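Local atomic coordinates of monalysin (Pseudomonas entomophila, PDB entry 4MKO), a protein that forms beta-barrel pores in host membranes, lysing cells and damaging the intestine of Drosophila during infection. Residues 2-7 against 54-59; 97-102 against 114-119; 216-219 against 225-228; 15-20 against 184-189. All blocks are in the same frame, centred on the assembly; numbering follows the deposited sequence. Where two conformers were deposited one is given.

From the N terminus, contact 1 comes first. It lays the opening loop, 2-7, on strand 46-67. Contact 4 starts further on, in helix 12-20, before contact 1 has closed, and ends far down the chain on strand 173-191. The two therefore cross, and they touch where Leu59 packs on Leu20 and Val188. Both reach the same mixed sheet. Contact 2 is nested inside the long loop closed by contact 4. It joins the two ends of a short excursion around helix 103-107, and its Phe114 rests against the backbone at 184-185. Contact 3 closes last, a small loop near the C terminus that touches none of the others.

Contact 1: residues 2-7 against 54-59; sequences GRFDQY and PVFAYL
Phe56 points its ring from strand 46-67 at two aromatic rings of the N-terminal loop, Phe4 and Tyr7. Its CB leaves the strand toward that loop. CG lies anti to the backbone N (chi1 -153°), which carries the ring outward to the loop. From there the outer atoms do the touching. Phe56 CE1 lies 3.7 Å from Phe4 CD2, and Phe56 CE2 lies 3.9 Å from Phe4 CE2. At the tip, CZ meets both partners. Phe56 CZ is 3.6 Å from Phe4 CE2 and 3.7 Å from Tyr7 CD2.

The two partners are met differently. The rings of Phe4 and Phe56 are close to parallel, at 29°, but displaced along their planes, with little overlap. Against Tyr7 the planes stand at 79°, and the edge of Phe56 is turned toward the Tyr7 face in an offset edge-to-face pair. Tyr7 also lays CE2 over a face of Phe4, so the three rings close on one another. Trp31 adds a further edge-to-face partner for Phe56. The Tyr7 hydroxyl is bonded to Gln28. Phe4 also touches helix 201-211 through Asn207 and Val208. The result is a buried aromatic cluster that fastens a short 3-10 turn to the central sheet.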
# COMPACT_ATOMS: atom_id res chain seq x y z
N GLY A 2 -8.38 5.75 14.83
CA GLY A 2 -7.30 4.77 14.92
C GLY A 2 -7.85 3.37 14.94
O GLY A 2 -8.59 2.99 14.04
N ARG A 3 -7.58 2.62 16.03
CA ARG A 3 -8.12 1.28 16.26
C ARG A 3 -8.23 0.46 14.96
O ARG A 3 -9.33 0.18 14.47
CB ARG A 3 -9.49 1.36 16.98
CG ARG A 3 -9.47 2.13 18.32
CD ARG A 3 -8.86 1.35 19.48
NE ARG A 3 -9.52 0.07 19.71
CZ ARG A 3 -10.64 -0.09 20.43
NH1 ARG A 3 -11.24 0.95 20.97
NH2 ARG A 3 -11.16 -1.30 20.59
N PHE A 4 -7.07 0.10 14.39
CA PHE A 4 -7.02 -0.65 13.13
C PHE A 4 -7.57 -2.09 13.29
O PHE A 4 -7.80 -2.77 12.28
CB PHE A 4 -5.63 -0.58 12.48
CG PHE A 4 -5.43 0.62 11.58
CD1 PHE A 4 -5.85 1.90 11.98
CD2 PHE A 4 -4.80 0.49 10.35
CE1 PHE A 4 -5.62 3.02 11.16
CE2 PHE A 4 -4.59 1.61 9.53
CZ PHE A 4 -4.99 2.87 9.94
N ASP A 5 -7.86 -2.51 14.55
CA ASP A 5 -8.48 -3.80 14.83
C ASP A 5 -9.91 -3.83 14.25
O ASP A 5 -10.47 -4.91 14.05
CB ASP A 5 -8.44 -4.16 16.34
CG ASP A 5 -8.86 -3.09 17.35
OD1 ASP A 5 -8.92 -1.90 16.98
OD2 ASP A 5 -9.06 -3.44 18.53
N GLN A 6 -10.49 -2.66 13.93
CA GLN A 6 -11.82 -2.56 13.34
C GLN A 6 -11.87 -3.06 11.90
O GLN A 6 -12.96 -3.39 11.41
CB GLN A 6 -12.37 -1.11 13.40
CG GLN A 6 -11.78 -0.15 12.34
CD GLN A 6 -12.21 1.27 12.58
OE1 GLN A 6 -13.31 1.67 12.20
NE2 GLN A 6 -11.33 2.06 13.18
N TYR A 7 -10.72 -3.04 11.19
CA TYR A 7 -10.71 -3.40 9.78
C TYR A 7 -10.61 -4.91 9.58
O TYR A 7 -9.88 -5.56 10.34
CB TYR A 7 -9.59 -2.68 9.02
CG TYR A 7 -9.64 -1.17 9.18
CD1 TYR A 7 -10.71 -0.43 8.69
CD2 TYR A 7 -8.63 -0.49 9.86
CE1 TYR A 7 -10.78 0.95 8.87
CE2 TYR A 7 -8.68 0.89 10.04
CZ TYR A 7 -9.76 1.60 9.54
OH TYR A 7 -9.82 2.96 9.69
N PRO A 54 2.51 -8.11 1.41
CA PRO A 54 1.44 -7.09 1.48
C PRO A 54 0.86 -7.13 2.88
O PRO A 54 0.80 -8.21 3.48
CB PRO A 54 0.37 -7.60 0.46
CG PRO A 54 0.97 -8.81 -0.22
CD PRO A 54 2.07 -9.32 0.69
N VAL A 55 0.41 -5.98 3.41
CA VAL A 55 -0.17 -5.97 4.76
C VAL A 55 -1.50 -5.22 4.85
O VAL A 55 -2.26 -5.45 5.79
CB VAL A 55 0.81 -5.47 5.85
CG1 VAL A 55 1.94 -6.49 6.10
CG2 VAL A 55 1.38 -4.07 5.53
N PHE A 56 -1.70 -4.23 3.97
CA PHE A 56 -2.90 -3.40 4.09
C PHE A 56 -3.29 -2.83 2.75
O PHE A 56 -2.47 -2.76 1.83
CB PHE A 56 -2.60 -2.26 5.09
CG PHE A 56 -3.82 -1.72 5.81
CD1 PHE A 56 -4.37 -2.39 6.90
CD2 PHE A 56 -4.40 -0.51 5.42
CE1 PHE A 56 -5.50 -1.90 7.55
CE2 PHE A 56 -5.52 -0.01 6.09
CZ PHE A 56 -6.07 -0.71 7.14
N ALA A 57 -4.54 -2.43 2.62
CA ALA A 57 -4.99 -1.76 1.39
C ALA A 57 -5.95 -0.71 1.84
O ALA A 57 -6.78 -0.97 2.72
CB ALA A 57 -5.67 -2.74 0.45
N TYR A 58 -5.82 0.51 1.30
CA TYR A 58 -6.75 1.56 1.74
C TYR A 58 -7.10 2.50 0.61
O TYR A 58 -6.46 2.47 -0.44
CB TYR A 58 -6.24 2.30 2.99
CG TYR A 58 -5.07 3.21 2.73
CD1 TYR A 58 -3.76 2.72 2.74
CD2 TYR A 58 -5.25 4.58 2.53
CE1 TYR A 58 -2.67 3.56 2.53
CE2 TYR A 58 -4.16 5.43 2.32
CZ TYR A 58 -2.88 4.91 2.31
OH TYR A 58 -1.80 5.71 2.11
N LEU A 59 -8.10 3.34 0.84
CA LEU A 59 -8.56 4.29 -0.16
C LEU A 59 -7.94 5.65 0.13
O LEU A 59 -8.15 6.22 1.21
CB LEU A 59 -10.09 4.37 -0.11
CG LEU A 59 -10.86 3.15 -0.63
CD1 LEU A 59 -12.36 3.36 -0.48
CD2 LEU A 59 -10.51 2.85 -2.07

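Contact 2: residues 97-102 against 114-119; sequences VGANID and FTRSES
Arg116 and Asn100 make the direct polar link between the two loops. Arg116 NH2 donates to Asn100 OD1 at 2.9 Å, and the N-H...O angle is 168°. The oxygen lies in the guanidinium plane, at its edge. Seen from the amide, the donor sits above the carbonyl plane. The two side chains lie side by side and point the same way, with their planes 60° apart. The arginine chain is extended from CG to NE, which takes its charged end across to the asparagine. Asn100 ND2 turns to the C-terminal carboxylate of Tyr236.

Three waters add bridges. One donates to both Ala99 O and Arg116 O. A second accepts from Arg116 NH1 and donates to Asn100 OD1, closing a ring with the direct bond. A third donates to Ser119 OG and, weakly, to Asp102 OD2. The other carboxylate oxygen of Asp102 is held by Trp120 and Asn105, and Ser119 OG is also bonded to Thr112.

Apolar contact is slight. Ala99 CB lies 3.8 Å from Arg116 CG, over one face of the guanidinium group.

This is a largely polar, water-bridged surface contact. It joins a 3-10 turn to a helix-like turn at the two ends of the excursion around helix 103-107, within the region inferred to form the pore.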
# COMPACT_ATOMS: atom_id res chain seq x y z
N VAL A 97 13.25 -0.36 -6.37
CA VAL A 97 13.06 -1.81 -6.41
C VAL A 97 12.85 -2.24 -7.86
O VAL A 97 12.16 -1.55 -8.62
CB VAL A 97 11.98 -2.36 -5.44
CG1 VAL A 97 10.59 -1.87 -5.79
CG2 VAL A 97 12.03 -3.89 -5.35
N GLY A 98 13.43 -3.39 -8.20
CA GLY A 98 13.30 -3.99 -9.52
C GLY A 98 11.89 -4.50 -9.74
O GLY A 98 11.20 -4.88 -8.79
N ALA A 99 11.47 -4.55 -11.01
CA ALA A 99 10.14 -5.01 -11.41
C ALA A 99 9.76 -6.39 -10.91
O ALA A 99 8.55 -6.64 -10.75
CB ALA A 99 10.02 -4.97 -12.93
N ASN A 100 10.75 -7.31 -10.72
CA ASN A 100 10.50 -8.71 -10.36
C ASN A 100 9.92 -8.91 -8.95
O ASN A 100 9.44 -10.01 -8.66
CB ASN A 100 11.73 -9.63 -10.57
CG ASN A 100 11.35 -11.08 -10.91
OD1 ASN A 100 10.32 -11.37 -11.55
ND2 ASN A 100 12.17 -12.04 -10.49
N ILE A 101 9.87 -7.85 -8.13
CA ILE A 101 9.27 -7.94 -6.79
C ILE A 101 7.77 -8.26 -6.96
O ILE A 101 7.17 -8.81 -6.04
CB ILE A 101 9.46 -6.65 -5.94
CG1 ILE A 101 9.02 -6.87 -4.46
CG2 ILE A 101 8.78 -5.43 -6.57
CD1 ILE A 101 9.40 -5.79 -3.46
N ASP A 102 7.19 -7.95 -8.16
CA ASP A 102 5.77 -8.17 -8.40
C ASP A 102 5.31 -9.61 -8.20
O ASP A 102 4.11 -9.82 -8.03
CB ASP A 102 5.32 -7.62 -9.75
CG ASP A 102 3.84 -7.24 -9.73
OD1 ASP A 102 3.43 -6.49 -8.83
OD2 ASP A 102 3.10 -7.71 -10.62
N PHE A 114 -1.28 -2.17 -13.71
CA PHE A 114 -0.29 -1.35 -14.41
C PHE A 114 0.78 -2.24 -15.04
O PHE A 114 0.83 -3.44 -14.73
CB PHE A 114 0.32 -0.28 -13.47
CG PHE A 114 -0.69 0.67 -12.88
CD1 PHE A 114 -1.46 1.49 -13.69
CD2 PHE A 114 -0.88 0.74 -11.50
CE1 PHE A 114 -2.41 2.36 -13.14
CE2 PHE A 114 -1.79 1.64 -10.95
CZ PHE A 114 -2.54 2.46 -11.77
N THR A 115 1.60 -1.69 -15.96
CA THR A 115 2.61 -2.52 -16.63
C THR A 115 3.72 -2.94 -15.66
O THR A 115 3.87 -2.38 -14.56
CB THR A 115 3.17 -1.86 -17.90
OG1 THR A 115 4.05 -0.80 -17.52
CG2 THR A 115 2.08 -1.37 -18.86
N ARG A 116 4.51 -3.93 -16.10
CA ARG A 116 5.63 -4.47 -15.33
C ARG A 116 6.63 -3.37 -14.95
O ARG A 116 7.08 -3.34 -13.81
CB ARG A 116 6.30 -5.59 -16.13
CG ARG A 116 7.37 -6.33 -15.33
CD ARG A 116 7.87 -7.59 -16.01
NE ARG A 116 9.04 -8.13 -15.31
CZ ARG A 116 8.98 -8.96 -14.27
NH1 ARG A 116 7.81 -9.37 -13.80
NH2 ARG A 116 10.10 -9.39 -13.70
N SER A 117 6.94 -2.45 -15.87
CA SER A 117 7.89 -1.38 -15.59
C SER A 117 7.31 -0.22 -14.76
O SER A 117 8.08 0.58 -14.22
CB SER A 117 8.48 -0.85 -16.90
OG SER A 117 7.50 -0.15 -17.65
N GLU A 118 5.97 -0.12 -14.66
CA GLU A 118 5.24 0.94 -13.98
C GLU A 118 4.88 0.64 -12.51
O GLU A 118 4.91 1.55 -11.70
CB GLU A 118 3.91 1.18 -14.70
CG GLU A 118 3.97 1.98 -15.99
CD GLU A 118 2.65 2.02 -16.74
OE1 GLU A 118 1.70 1.29 -16.37
OE2 GLU A 118 2.56 2.81 -17.71
N SER A 119 4.44 -0.60 -12.22
CA SER A 119 3.88 -1.02 -10.94
C SER A 119 4.67 -0.61 -9.68
O SER A 119 4.06 -0.18 -8.69
CB SER A 119 3.64 -2.52 -10.94
OG SER A 119 2.68 -2.88 -11.92
O HOH W 1 6.46 -5.14 -11.77
O HOH W 2 7.70 -10.44 -11.21
O HOH W 3 3.90 -5.62 -12.44

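Contact 3: residues 216-219 against 225-228; sequences GSNS and DWSA
Asn218 and Trp226 pass one another head to tail, with the amide and the indole planes 36° apart. The amide comes nearest to NE1, CE2 and CZ2 of the indole. Asn218 CG is 3.7 Å from Trp226 CZ2. Asn218 ND2 comes within 3.3 Å of Trp226 NE1, but both are donors, so this is packing and not a bond. The asparagine side chain reaches the ring because CG lies anti to the backbone N (chi1 -177°). Asn218 OD1 is bonded to the hydroxyl of Tyr213 and to the backbone N of Phe224, which helps fix the amide.

Asn218 belongs to a G1 beta bulge. It and Ser219 both face Asn214 in the small hairpin of strands 213-214 and 219-220. On the other segment, Trp226 opens a short 3-10 segment just after Asp225. Asp225 OD1 accepts from Ser227 N at 3.2 Å, an Asx turn, and from Ser227 OG at 2.7 Å. Both donors approach from the same face of the carboxylate. Its second oxygen, OD2, forms a salt bridge with Arg234. Trp226 has aromatic neighbours too: Tyr51 meets it edge-to-face, and Phe224 lies with its ring plane tilted by about 10° from the indole.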
# COMPACT_ATOMS: atom_id res chain seq x y z
N GLY A 216 10.05 -7.77 17.40
CA GLY A 216 10.59 -8.58 18.48
C GLY A 216 10.06 -10.00 18.51
O GLY A 216 10.83 -10.93 18.72
N SER A 217 8.76 -10.17 18.34
CA SER A 217 8.10 -11.47 18.35
C SER A 217 7.62 -11.84 16.94
O SER A 217 7.03 -12.91 16.78
CB SER A 217 6.91 -11.43 19.31
OG SER A 217 6.04 -10.35 19.00
N ASN A 218 7.85 -10.96 15.93
CA ASN A 218 7.32 -11.15 14.56
C ASN A 218 5.81 -11.41 14.67
O ASN A 218 5.27 -12.41 14.16
CB ASN A 218 8.06 -12.27 13.78
CG ASN A 218 7.57 -12.43 12.35
OD1 ASN A 218 7.12 -11.47 11.70
ND2 ASN A 218 7.60 -13.67 11.84
N SER A 219 5.12 -10.54 15.42
CA SER A 219 3.69 -10.72 15.62
C SER A 219 2.98 -9.38 15.72
O SER A 219 3.60 -8.32 15.63
CB SER A 219 3.43 -11.57 16.87
OG SER A 219 3.62 -10.80 18.04
N ASP A 225 6.69 -14.34 6.75
CA ASP A 225 6.95 -15.76 6.56
C ASP A 225 8.42 -15.91 6.09
O ASP A 225 8.71 -15.78 4.89
CB ASP A 225 5.94 -16.37 5.57
CG ASP A 225 6.27 -17.79 5.16
OD1 ASP A 225 7.01 -18.50 5.92
OD2 ASP A 225 5.82 -18.20 4.07
N TRP A 226 9.34 -16.21 7.04
CA TRP A 226 10.77 -16.30 6.72
C TRP A 226 11.14 -17.45 5.76
O TRP A 226 12.23 -17.42 5.19
CB TRP A 226 11.63 -16.38 7.99
CG TRP A 226 11.26 -15.39 9.06
CD1 TRP A 226 10.93 -15.68 10.35
CD2 TRP A 226 11.26 -13.95 8.95
NE1 TRP A 226 10.73 -14.52 11.06
CE2 TRP A 226 10.90 -13.45 10.22
CE3 TRP A 226 11.49 -13.04 7.90
CZ2 TRP A 226 10.76 -12.07 10.47
CZ3 TRP A 226 11.38 -11.68 8.15
CH2 TRP A 226 11.04 -11.21 9.43
N SER A 227 10.23 -18.42 5.57
CA SER A 227 10.46 -19.54 4.64
C SER A 227 10.61 -19.06 3.19
O SER A 227 11.11 -19.82 2.36
CB SER A 227 9.37 -20.60 4.75
OG SER A 227 8.15 -20.16 4.17
N ALA A 228 10.24 -17.78 2.89
CA ALA A 228 10.45 -17.18 1.56
C ALA A 228 11.93 -17.34 1.16
O ALA A 228 12.21 -17.63 -0.00
CB ALA A 228 10.10 -15.69 1.58

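Contact 4: residues 15-20 against 184-189; sequences AIDGYL and QRKRVI. With ACT (acetate ion), chain J.
Lys186 NZ and Asp17 OD1 form a salt bridge 2.8 Å long between strand 173-191 and helix 12-20. The ammonium nitrogen meets the carboxylate oxygen from above the carboxylate plane, 43° out of it. Lys186 NZ also donates to oxygen O of a bound acetate, at 2.7 Å. Both bonds belong to one of two deposited conformers of the lysine. One lysine thus serves two carboxylates, a pairing that probably favours its charged form. The acetate probably came from the crystallisation liquor.

The Lys186 chain runs extended as far as CD and then turns at chi3 (-74°), which brings NZ to the Asp17 carboxylate and the acetate. Asp17 CB does not face the strand directly, but its carboxylate comes across to the ammonium group.

Further along, the contact becomes apolar. Leu20 CD1 lies 4.3 Å from Val188 CG2 and 4.4 Å from Lys186 CD. These are loose contacts, and Leu59 fills in beside them by touching both Leu20 and Val188.

The short helix and strand segments run nearly parallel, 12° apart, with their axes 11.5 Å from each other. This is helix-on-sheet packing: the N-terminal helix lies against a long strand of the aerolysin-like fold.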
# COMPACT_ATOMS: atom_id res chain seq x y z
N ALA A 15 -11.52 -10.82 -2.93
CA ALA A 15 -11.91 -10.47 -1.56
C ALA A 15 -11.89 -8.95 -1.31
O ALA A 15 -12.83 -8.44 -0.70
CB ALA A 15 -11.05 -11.21 -0.53
N ILE A 16 -10.88 -8.22 -1.82
CA ILE A 16 -10.84 -6.75 -1.70
C ILE A 16 -12.04 -6.12 -2.44
O ILE A 16 -12.65 -5.18 -1.94
CB ILE A 16 -9.47 -6.14 -2.13
CG1 ILE A 16 -8.34 -6.67 -1.22
CG2 ILE A 16 -9.52 -4.58 -2.18
CD1 ILE A 16 -6.92 -6.58 -1.79
N ASP A 17 -12.37 -6.66 -3.63
CA ASP A 17 -13.55 -6.22 -4.39
C ASP A 17 -14.81 -6.47 -3.57
O ASP A 17 -15.68 -5.62 -3.55
CB ASP A 17 -13.65 -6.96 -5.71
CG ASP A 17 -12.91 -6.28 -6.84
OD1 ASP A 17 -12.54 -5.11 -6.68
OD2 ASP A 17 -12.77 -6.91 -7.90
N GLY A 18 -14.89 -7.62 -2.90
CA GLY A 18 -16.04 -7.96 -2.05
C GLY A 18 -16.23 -6.89 -0.98
O GLY A 18 -17.34 -6.39 -0.76
N TYR A 19 -15.12 -6.48 -0.37
CA TYR A 19 -15.11 -5.43 0.66
C TYR A 19 -15.60 -4.09 0.08
O TYR A 19 -16.48 -3.45 0.66
CB TYR A 19 -13.69 -5.32 1.24
CG TYR A 19 -13.49 -4.17 2.21
CD1 TYR A 19 -13.99 -4.23 3.51
CD2 TYR A 19 -12.81 -3.02 1.82
CE1 TYR A 19 -13.78 -3.19 4.41
CE2 TYR A 19 -12.64 -1.95 2.70
CZ TYR A 19 -13.13 -2.04 3.99
OH TYR A 19 -12.97 -0.98 4.85
N LEU A 20 -15.04 -3.67 -1.06
CA LEU A 20 -15.38 -2.38 -1.65
C LEU A 20 -16.76 -2.33 -2.29
O LEU A 20 -17.32 -1.24 -2.39
CB LEU A 20 -14.33 -1.92 -2.67
CG LEU A 20 -12.91 -1.64 -2.13
CD1 LEU A 20 -11.95 -1.41 -3.28
CD2 LEU A 20 -12.91 -0.44 -1.19
N GLN A 184 -3.04 0.78 -7.12
CA GLN A 184 -3.69 -0.20 -7.99
C GLN A 184 -4.54 0.61 -8.97
O GLN A 184 -5.01 1.70 -8.62
CB GLN A 184 -4.60 -1.13 -7.17
CG GLN A 184 -5.13 -2.33 -7.94
CD GLN A 184 -5.91 -3.26 -7.06
OE1 GLN A 184 -6.76 -2.85 -6.25
NE2 GLN A 184 -5.67 -4.54 -7.21
N ARG A 185 -4.78 0.08 -10.18
CA ARG A 185 -5.62 0.73 -11.20
C ARG A 185 -7.10 0.51 -10.84
O ARG A 185 -7.85 -0.16 -11.56
CB ARG A 185 -5.27 0.21 -12.60
CG ARG A 185 -5.85 1.11 -13.70
CD ARG A 185 -5.22 0.91 -15.06
NE ARG A 185 -5.33 -0.47 -15.53
CZ ARG A 185 -6.31 -0.92 -16.31
NH1 ARG A 185 -7.30 -0.12 -16.68
NH2 ARG A 185 -6.31 -2.19 -16.70
N LYS A 186 -7.50 1.08 -9.69
CA LYS A 186 -8.84 0.95 -9.13
C LYS A 186 -9.19 2.23 -8.38
O LYS A 186 -8.39 2.71 -7.57
CB LYS A 186 -8.86 -0.26 -8.20
CG LYS A 186 -10.22 -0.78 -7.85
CD LYS A 186 -10.13 -2.16 -7.19
CE LYS A 186 -9.81 -3.27 -8.17
NZ LYS A 186 -9.88 -4.60 -7.52
N ARG A 187 -10.35 2.78 -8.67
CA ARG A 187 -10.83 3.99 -8.02
C ARG A 187 -12.29 3.81 -7.63
O ARG A 187 -13.04 3.12 -8.32
CB ARG A 187 -10.61 5.23 -8.91
CG ARG A 187 -11.51 5.29 -10.16
CD ARG A 187 -12.81 6.04 -9.92
NE ARG A 187 -13.68 5.99 -11.10
CZ ARG A 187 -14.56 5.03 -11.37
NH1 ARG A 187 -14.69 3.98 -10.56
NH2 ARG A 187 -15.31 5.10 -12.47
N VAL A 188 -12.69 4.47 -6.55
CA VAL A 188 -14.04 4.40 -6.00
C VAL A 188 -14.62 5.80 -6.03
O VAL A 188 -13.93 6.75 -5.68
CB VAL A 188 -13.97 3.87 -4.53
CG1 VAL A 188 -15.35 3.82 -3.87
CG2 VAL A 188 -13.31 2.48 -4.48
N ILE A 189 -15.91 5.91 -6.38
CA ILE A 189 -16.65 7.18 -6.33
C ILE A 189 -17.85 6.94 -5.43
O ILE A 189 -18.62 6.01 -5.67
CB ILE A 189 -17.08 7.73 -7.73
CG1 ILE A 189 -15.87 7.87 -8.70
CG2 ILE A 189 -17.77 9.09 -7.55
CD1 ILE A 189 -16.26 8.25 -10.14
C ACT J . -8.62 -6.91 -10.39
O ACT J . -8.89 -6.50 -9.24
OXT ACT J . -7.66 -7.67 -10.68
CH3 ACT J . -9.54 -6.44 -11.52